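Long-range contacts in envelopment polyprotein (Bovine Schmallenberg virus BH80/Germany/2011, PDB 7A56), which probably drives fusion of the viral and host membranes during entry, as a class II envelope fusion glycoprotein captured here in its postfusion form: residues 310-315 with 369-374; 391-396 with 413-418; 419-424 with 432-437. All coordinates share one frame; numbering follows the deposited sequence.

In the fold
The three contacts show how chemistry changes from a buried but sparse junction to the surface edge of a sheet. Interaction 1 joins residues 310-315, which pair with strand 248-251, to the turn 369-374 that leads into strand 373-381; its polar link runs through a water. Interaction 2, partly buried, shares the four-stranded sheet of strand 373-381, adding strand 394-395 to strand 408-414 through two backbone bonds and a disulfide. Interaction 3, at the surface, closes a hairpin in the other four-stranded sheet. M373 links all three: its O probably bonds to L413 N, while its side chain packs on C415, V422 and P435. N392 and S391 bond to S423, tying interaction 2 to interaction 3.

Interaction 1. Residues 310-315 with 369-374; sequences LEQDNT and CPEGMA
The backbones of residues 310-315 and 369-374 come closest at E311 and P370, whose CA atoms are 4.8 Å apart, yet no hydrogen bond runs directly between the two segments. Contact is instead made by hydrocarbon laid against carbonyl oxygen: P370 CB rests 3.6 Å from L310 O, and in return E311 CG lies 3.9 Å from P370 O. The segment 369-374 leads into strand 373-381 of the C-terminal sheets and sits against 310-315, which pairs with strand 248-251, while E311 OE2 ties that side to the second subunit by a salt bridge to its R116. The arrangement is consistent with the folded-back C-terminal domain of class II fusion proteins in their postfusion trimer. Further along, Q312 runs out extended with CG anti to its backbone nitrogen (chi1 -177°) and brings OE1 to 3.4 Å from E371 OE2. Both atoms are acceptors, so this is proximity without a bond, and the amide and carboxylate planes stand 54° apart. E371 is poorly ordered, and its OE1 has a long, weak ion pair with K248. After the touching residues D313 OD1 accepts from T315 N, an Asx turn. A water placed to donate to N314 OD1 and E371 OE2, 3.2 Å from each, can bridge the segments, though it has more acceptors in reach than protons.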
loop_
_atom_site.group_PDB
_atom_site.type_symbol
_atom_site.label_atom_id
_atom_site.label_comp_id
_atom_site.label_asym_id
_atom_site.label_seq_id
_atom_site.Cartn_x
_atom_site.Cartn_y
_atom_site.Cartn_z
ATOM N N LEU A 310 -16.881 9.497 5.977
ATOM C CA LEU A 310 -15.648 9.357 5.216
ATOM C C LEU A 310 -14.744 10.552 5.488
ATOM O O LEU A 310 -15.219 11.678 5.664
ATOM C CB LEU A 310 -15.936 9.286 3.726
ATOM C CG LEU A 310 -16.797 8.119 3.238
ATOM C CD1 LEU A 310 -17.101 8.414 1.797
ATOM C CD2 LEU A 310 -15.999 6.788 3.347
ATOM N N GLU A 311 -13.438 10.294 5.498
ATOM C CA GLU A 311 -12.417 11.327 5.716
ATOM C C GLU A 311 -11.964 11.953 4.409
ATOM O O GLU A 311 -11.703 11.259 3.417
ATOM C CB GLU A 311 -11.217 10.734 6.438
ATOM C CG GLU A 311 -11.591 10.199 7.807
ATOM C CD GLU A 311 -10.377 9.957 8.687
ATOM O OE1 GLU A 311 -9.263 9.821 8.124
ATOM O OE2 GLU A 311 -10.553 9.926 9.935
ATOM N N GLN A 312 -11.897 13.269 4.394
ATOM C CA GLN A 312 -11.407 13.923 3.214
ATOM C C GLN A 312 -9.894 13.745 3.239
ATOM O O GLN A 312 -9.286 13.801 4.308
ATOM C CB GLN A 312 -11.774 15.400 3.223
ATOM C CG GLN A 312 -11.315 16.071 1.954
ATOM C CD GLN A 312 -11.076 17.538 2.131
ATOM O OE1 GLN A 312 -11.448 18.118 3.152
ATOM N NE2 GLN A 312 -10.470 18.158 1.134
ATOM N N ASP A 313 -9.309 13.457 2.094
ATOM C CA ASP A 313 -7.851 13.340 1.964
ATOM C C ASP A 313 -7.373 14.589 1.230
ATOM O O ASP A 313 -7.478 14.699 0.001
ATOM C CB ASP A 313 -7.489 12.014 1.285
ATOM C CG ASP A 313 -5.966 11.781 1.202
ATOM O OD1 ASP A 313 -5.200 12.734 1.408
ATOM O OD2 ASP A 313 -5.522 10.659 0.905
ATOM N N ASN A 314 -6.825 15.542 1.993
ATOM C CA ASN A 314 -6.329 16.790 1.425
ATOM C C ASN A 314 -5.134 16.604 0.504
ATOM O O ASN A 314 -4.849 17.519 -0.266
ATOM C CB ASN A 314 -5.936 17.777 2.513
ATOM C CG ASN A 314 -7.113 18.513 3.028
ATOM O OD1 ASN A 314 -7.479 18.383 4.193
ATOM N ND2 ASN A 314 -7.768 19.259 2.145
ATOM N N THR A 315 -4.476 15.443 0.512
ATOM C CA THR A 315 -3.372 15.263 -0.433
ATOM C C THR A 315 -3.872 14.966 -1.831
ATOM O O THR A 315 -3.093 15.050 -2.785
ATOM C CB THR A 315 -2.443 14.145 0.028
ATOM O OG1 THR A 315 -3.075 12.858 -0.112
ATOM C CG2 THR A 315 -1.954 14.396 1.504
ATOM N N CYS A 369 -13.308 13.799 14.412
ATOM C CA CYS A 369 -14.261 14.160 13.383
ATOM C C CYS A 369 -13.747 13.766 12.013
ATOM O O CYS A 369 -12.551 13.526 11.837
ATOM C CB CYS A 369 -14.528 15.658 13.452
ATOM S SG CYS A 369 -15.376 16.014 14.980
ATOM N N PRO A 370 -14.630 13.673 11.016
ATOM C CA PRO A 370 -14.141 13.337 9.669
ATOM C C PRO A 370 -13.108 14.328 9.178
ATOM O O PRO A 370 -12.023 13.919 8.729
ATOM C CB PRO A 370 -15.413 13.353 8.810
ATOM C CG PRO A 370 -16.562 13.266 9.780
ATOM C CD PRO A 370 -16.089 13.912 11.036
ATOM N N GLU A 371 -13.399 15.630 9.267
ATOM C CA GLU A 371 -12.452 16.648 8.807
ATOM C C GLU A 371 -11.416 16.998 9.864
ATOM O O GLU A 371 -10.546 17.839 9.603
ATOM C CB GLU A 371 -13.184 17.922 8.365
ATOM C CG GLU A 371 -14.193 17.707 7.244
ATOM C CD GLU A 371 -13.824 18.441 5.963
ATOM O OE1 GLU A 371 -14.506 18.206 4.938
ATOM O OE2 GLU A 371 -12.862 19.248 5.985
ATOM N N GLY A 372 -11.503 16.374 11.037
ATOM C CA GLY A 372 -10.577 16.664 12.111
ATOM C C GLY A 372 -10.630 18.134 12.433
ATOM O O GLY A 372 -11.705 18.729 12.560
ATOM N N MET A 373 -9.458 18.729 12.525
ATOM C CA MET A 373 -9.289 20.149 12.767
ATOM C C MET A 373 -8.726 20.733 11.478
ATOM O O MET A 373 -7.604 20.411 11.098
ATOM C CB MET A 373 -8.357 20.334 13.958
ATOM C CG MET A 373 -8.049 21.749 14.327
ATOM S SD MET A 373 -9.506 22.680 14.754
ATOM C CE MET A 373 -10.039 21.962 16.321
ATOM N N ALA A 374 -9.509 21.543 10.767
ATOM C CA ALA A 374 -9.067 22.071 9.474
ATOM C C ALA A 374 -8.442 23.444 9.692
ATOM O O ALA A 374 -9.054 24.308 10.341
ATOM C CB ALA A 374 -10.250 22.162 8.502
HETATM O O HOH W 1 -9.687 18.983 6.449
#

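Interaction 2. Residues 391-396 with 413-418; sequences SNCDTY and LNCPLA
L413 lays its side chain alongside C393, T395 and S391: its CB meets C393 CB at 3.9 Å, CD2 reaches T395 CG2 at 3.8 Å, and CD1 lies against S391 OG. With CG anti to its carbonyl carbon (chi1 -58°), the branched end runs beside T395, both side chains pointing the same way. D394 and N414 form an antiparallel hydrogen-bonded pair, D394 N to N414 O and N414 N to D394 O, each 2.9 Å. Here the chain leaves strand 385-391 of one sheet and joins the edge of the other as the short, weakly bonded strand 394-395, a crossing consistent with the immunoglobulin-like beta sandwich of domain III in class II fusion proteins. The C393-C415 disulfide joins the two segments covalently just beside this pair, its 2.0 Å bond between the two SG atoms having a right-handed twist (chi3 97°). An ST turn shapes the approach, since C393 N donates to S391 OG. On the side of the strands carrying D394, its carboxylate lies nearly coplanar with the N414 amide, and D394 OD1 bonds to S114 of the second subunit. Y396 presents its ring edge to L413 C, CE1 being 4.3 Å away, while K412 makes a cation-pi contact with the ring.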
loop_
_atom_site.group_PDB
_atom_site.type_symbol
_atom_site.label_atom_id
_atom_site.label_comp_id
_atom_site.label_asym_id
_atom_site.label_seq_id
_atom_site.Cartn_x
_atom_site.Cartn_y
_atom_site.Cartn_z
ATOM N N SER A 391 3.270 20.312 14.312
ATOM C CA SER A 391 2.166 20.817 15.119
ATOM C C SER A 391 2.168 20.102 16.463
ATOM O O SER A 391 2.775 19.036 16.623
ATOM C CB SER A 391 0.803 20.631 14.410
ATOM O OG SER A 391 -0.333 20.942 15.235
ATOM N N ASN A 392 1.499 20.725 17.443
ATOM C CA ASN A 392 1.180 19.993 18.662
ATOM C C ASN A 392 0.121 18.929 18.391
ATOM O O ASN A 392 0.056 17.927 19.104
ATOM C CB ASN A 392 0.730 20.940 19.779
ATOM C CG ASN A 392 -0.472 21.789 19.393
ATOM O OD1 ASN A 392 -0.589 22.250 18.262
ATOM N ND2 ASN A 392 -1.374 21.984 20.330
ATOM N N CYS A 393 -0.675 19.103 17.348
ATOM C CA CYS A 393 -1.577 18.056 16.923
ATOM C C CYS A 393 -0.868 17.101 15.978
ATOM O O CYS A 393 0.265 17.341 15.544
ATOM C CB CYS A 393 -2.811 18.666 16.261
ATOM S SG CYS A 393 -3.626 19.862 17.321
ATOM N N ASP A 394 -1.545 15.994 15.674
ATOM C CA ASP A 394 -1.060 15.111 14.620
ATOM C C ASP A 394 -1.343 15.729 13.253
ATOM O O ASP A 394 -2.317 16.456 13.077
ATOM C CB ASP A 394 -1.729 13.751 14.733
ATOM C CG ASP A 394 -1.237 12.971 15.917
ATOM O OD1 ASP A 394 -0.006 12.821 16.064
ATOM O OD2 ASP A 394 -2.076 12.492 16.699
ATOM N N THR A 395 -0.473 15.450 12.278
ATOM C CA THR A 395 -0.585 16.031 10.938
ATOM C C THR A 395 -0.777 14.918 9.918
ATOM O O THR A 395 -0.531 13.748 10.188
ATOM C CB THR A 395 0.650 16.875 10.555
ATOM O OG1 THR A 395 1.798 16.024 10.479
ATOM C CG2 THR A 395 0.926 17.903 11.611
ATOM N N TYR A 396 -1.210 15.297 8.728
ATOM C CA TYR A 396 -1.431 14.348 7.646
ATOM C C TYR A 396 -0.451 14.575 6.499
ATOM O O TYR A 396 -0.548 13.916 5.455
ATOM C CB TYR A 396 -2.889 14.433 7.157
ATOM C CG TYR A 396 -3.874 13.754 8.107
ATOM C CD1 TYR A 396 -4.417 14.444 9.207
ATOM C CD2 TYR A 396 -4.301 12.442 7.891
ATOM C CE1 TYR A 396 -5.298 13.841 10.059
ATOM C CE2 TYR A 396 -5.220 11.837 8.737
ATOM C CZ TYR A 396 -5.711 12.542 9.819
ATOM O OH TYR A 396 -6.590 11.980 10.686
ATOM N N LEU A 413 -5.599 18.444 10.727
ATOM C CA LEU A 413 -4.956 18.058 11.976
ATOM C C LEU A 413 -5.842 17.117 12.775
ATOM O O LEU A 413 -7.072 17.162 12.707
ATOM C CB LEU A 413 -4.628 19.275 12.849
ATOM C CG LEU A 413 -3.727 20.336 12.206
ATOM C CD1 LEU A 413 -3.565 21.483 13.197
ATOM C CD2 LEU A 413 -2.381 19.773 11.738
ATOM N N ASN A 414 -5.199 16.279 13.550
ATOM C CA ASN A 414 -5.886 15.400 14.478
ATOM C C ASN A 414 -5.450 15.858 15.857
ATOM O O ASN A 414 -4.341 15.536 16.287
ATOM C CB ASN A 414 -5.526 13.941 14.217
ATOM C CG ASN A 414 -6.017 13.013 15.303
ATOM O OD1 ASN A 414 -5.226 12.450 16.080
ATOM N ND2 ASN A 414 -7.327 12.828 15.357
ATOM N N CYS A 415 -6.317 16.647 16.538
ATOM C CA CYS A 415 -6.025 17.236 17.839
ATOM C C CYS A 415 -6.801 16.521 18.942
ATOM O O CYS A 415 -7.987 16.210 18.774
ATOM C CB CYS A 415 -6.383 18.728 17.892
ATOM S SG CYS A 415 -5.579 19.816 16.742
ATOM N N PRO A 416 -6.166 16.282 20.083
ATOM C CA PRO A 416 -6.860 15.612 21.183
ATOM C C PRO A 416 -7.968 16.493 21.741
ATOM O O PRO A 416 -7.940 17.725 21.622
ATOM C CB PRO A 416 -5.752 15.383 22.222
ATOM C CG PRO A 416 -4.477 15.641 21.520
ATOM C CD PRO A 416 -4.774 16.609 20.421
ATOM N N LEU A 417 -8.970 15.842 22.338
ATOM C CA LEU A 417 -10.048 16.593 22.984
ATOM C C LEU A 417 -9.502 17.635 23.963
ATOM O O LEU A 417 -10.097 18.712 24.134
ATOM C CB LEU A 417 -11.002 15.626 23.681
ATOM C CG LEU A 417 -12.215 16.299 24.328
ATOM C CD1 LEU A 417 -12.959 17.126 23.287
ATOM C CD2 LEU A 417 -13.159 15.309 25.031
ATOM N N ALA A 418 -8.352 17.347 24.577
ATOM C CA ALA A 418 -7.658 18.282 25.464
ATOM C C ALA A 418 -6.714 19.175 24.658
ATOM O O ALA A 418 -5.487 19.105 24.775
ATOM C CB ALA A 418 -6.897 17.519 26.537
#

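Interaction 3. Residues 419-424 with 432-437; sequences TETVSV and YTKPSI
Two backbone hydrogen bonds, V422 N to T433 O and T433 N to V422 O, each 2.9 Å, couple residues 419-424 to 432-437. They make V422 and T433 an antiparallel hydrogen-bonded pair of the beta hairpin formed by strands 422-426 and 429-433, the latter an outermost strand of its four-stranded sheet. The neighbouring pair, S423 with Y432, is non-hydrogen-bonded; its CA atoms approach to 4.3 Å, and the CA-H of Y432 makes a bent contact with V422 O, CA to O 3.1 Å. N392 OD1 accepts from S423 N and N392 ND2 donates to T421 O, so 421-423 is held on its other edge as well. Beyond the last hairpin bond the partnership continues through carbon contacts: E420 O is 3.4 Å from K434 CG and 3.5 Å from P435 CD. The aliphatic base of the lysine therefore lies against the backbone, while the ammonium group extends off the contact. On the inward side, V422 and T433 both rest on C363 of strand 356-365, and V422 CG2 touches P435 CG at 4.0 Å, the proline also packing on M373. The outward side is dressed by Y432, whose CG stands between backbone nitrogen and carbonyl carbon (chi1 67°), which sets the ring beside T421. There the threonine methyl CG2 meets the ring obliquely, 3.5 Å from Y432 CD2.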
loop_
_atom_site.group_PDB
_atom_site.type_symbol
_atom_site.label_atom_id
_atom_site.label_comp_id
_atom_site.label_asym_id
_atom_site.label_seq_id
_atom_site.Cartn_x
_atom_site.Cartn_y
_atom_site.Cartn_z
ATOM N N THR A 419 -7.311 20.032 23.825
ATOM C CA THR A 419 -6.551 20.992 23.019
ATOM C C THR A 419 -7.269 22.332 23.066
ATOM O O THR A 419 -8.462 22.415 22.746
ATOM C CB THR A 419 -6.372 20.513 21.561
ATOM O OG1 THR A 419 -5.361 19.497 21.504
ATOM C CG2 THR A 419 -5.975 21.669 20.643
ATOM N N GLU A 420 -6.551 23.371 23.493
ATOM C CA GLU A 420 -7.113 24.709 23.541
ATOM C C GLU A 420 -6.391 25.694 22.645
ATOM O O GLU A 420 -6.947 26.759 22.355
ATOM C CB GLU A 420 -7.121 25.252 24.982
ATOM C CG GLU A 420 -5.859 24.972 25.801
ATOM C CD GLU A 420 -6.124 25.009 27.311
ATOM O OE1 GLU A 420 -6.951 25.844 27.768
ATOM O OE2 GLU A 420 -5.516 24.186 28.037
ATOM N N THR A 421 -5.182 25.379 22.202
ATOM C CA THR A 421 -4.471 26.191 21.227
ATOM C C THR A 421 -3.843 25.242 20.222
ATOM O O THR A 421 -3.200 24.261 20.611
ATOM C CB THR A 421 -3.385 27.059 21.876
ATOM O OG1 THR A 421 -3.940 27.817 22.958
ATOM C CG2 THR A 421 -2.793 28.010 20.853
ATOM N N VAL A 422 -4.032 25.526 18.944
ATOM C CA VAL A 422 -3.342 24.806 17.889
ATOM C C VAL A 422 -2.087 25.588 17.540
ATOM O O VAL A 422 -2.161 26.787 17.249
ATOM C CB VAL A 422 -4.235 24.630 16.652
ATOM C CG1 VAL A 422 -3.414 24.072 15.524
ATOM C CG2 VAL A 422 -5.435 23.745 16.967
ATOM N N SER A 423 -0.942 24.916 17.609
ATOM C CA SER A 423 0.353 25.444 17.172
ATOM C C SER A 423 0.796 24.749 15.893
ATOM O O SER A 423 0.590 23.543 15.740
ATOM C CB SER A 423 1.418 25.233 18.246
ATOM O OG SER A 423 2.531 26.066 17.976
ATOM N N VAL A 424 1.417 25.507 14.981
ATOM C CA VAL A 424 1.900 24.964 13.720
ATOM C C VAL A 424 3.195 25.685 13.366
ATOM O O VAL A 424 3.305 26.909 13.515
ATOM C CB VAL A 424 0.885 25.112 12.563
ATOM C CG1 VAL A 424 1.536 24.682 11.243
ATOM C CG2 VAL A 424 -0.423 24.310 12.828
ATOM N N TYR A 432 0.159 30.246 16.247
ATOM C CA TYR A 432 -0.831 29.539 17.044
ATOM C C TYR A 432 -2.171 30.262 16.978
ATOM O O TYR A 432 -2.238 31.470 16.728
ATOM C CB TYR A 432 -0.352 29.359 18.497
ATOM C CG TYR A 432 -0.227 30.626 19.304
ATOM C CD1 TYR A 432 0.954 31.371 19.305
ATOM C CD2 TYR A 432 -1.290 31.072 20.099
ATOM C CE1 TYR A 432 1.062 32.549 20.080
ATOM C CE2 TYR A 432 -1.195 32.236 20.862
ATOM C CZ TYR A 432 -0.019 32.969 20.850
ATOM O OH TYR A 432 0.062 34.124 21.611
ATOM N N THR A 433 -3.246 29.498 17.163
ATOM C CA THR A 433 -4.575 30.078 17.192
ATOM C C THR A 433 -5.455 29.229 18.099
ATOM O O THR A 433 -5.220 28.035 18.270
ATOM C CB THR A 433 -5.201 30.176 15.797
ATOM O OG1 THR A 433 -6.375 31.005 15.875
ATOM C CG2 THR A 433 -5.615 28.797 15.287
ATOM N N LYS A 434 -6.455 29.853 18.680
ATOM C CA LYS A 434 -7.518 29.107 19.356
ATOM C C LYS A 434 -8.529 28.617 18.319
ATOM O O LYS A 434 -9.003 29.413 17.503
ATOM C CB LYS A 434 -8.212 29.975 20.419
ATOM C CG LYS A 434 -7.464 30.036 21.764
ATOM C CD LYS A 434 -7.804 31.291 22.576
ATOM C CE LYS A 434 -6.597 31.797 23.376
ATOM N NZ LYS A 434 -6.898 33.095 24.068
ATOM N N PRO A 435 -8.879 27.326 18.318
ATOM C CA PRO A 435 -9.730 26.798 17.247
ATOM C C PRO A 435 -11.089 27.484 17.218
ATOM O O PRO A 435 -11.659 27.850 18.247
ATOM C CB PRO A 435 -9.864 25.309 17.593
ATOM C CG PRO A 435 -8.798 25.028 18.616
ATOM C CD PRO A 435 -8.622 26.316 19.359
ATOM N N SER A 436 -11.595 27.664 16.005
ATOM C CA SER A 436 -12.814 28.423 15.757
ATOM C C SER A 436 -13.989 27.464 15.867
ATOM O O SER A 436 -14.370 26.786 14.911
ATOM C CB SER A 436 -12.738 29.101 14.394
ATOM O OG SER A 436 -13.912 29.821 14.109
ATOM N N ILE A 437 -14.542 27.373 17.067
ATOM C CA ILE A 437 -15.779 26.642 17.273
ATOM C C ILE A 437 -16.793 27.710 17.694
ATOM O O ILE A 437 -16.403 28.852 17.946
ATOM C CB ILE A 437 -15.612 25.466 18.302
ATOM C CG1 ILE A 437 -14.956 24.229 17.649
ATOM C CG2 ILE A 437 -16.954 25.066 18.918
ATOM C CD1 ILE A 437 -13.445 24.338 17.315
ATOM O OXT ILE A 437 -18.005 27.504 17.751
#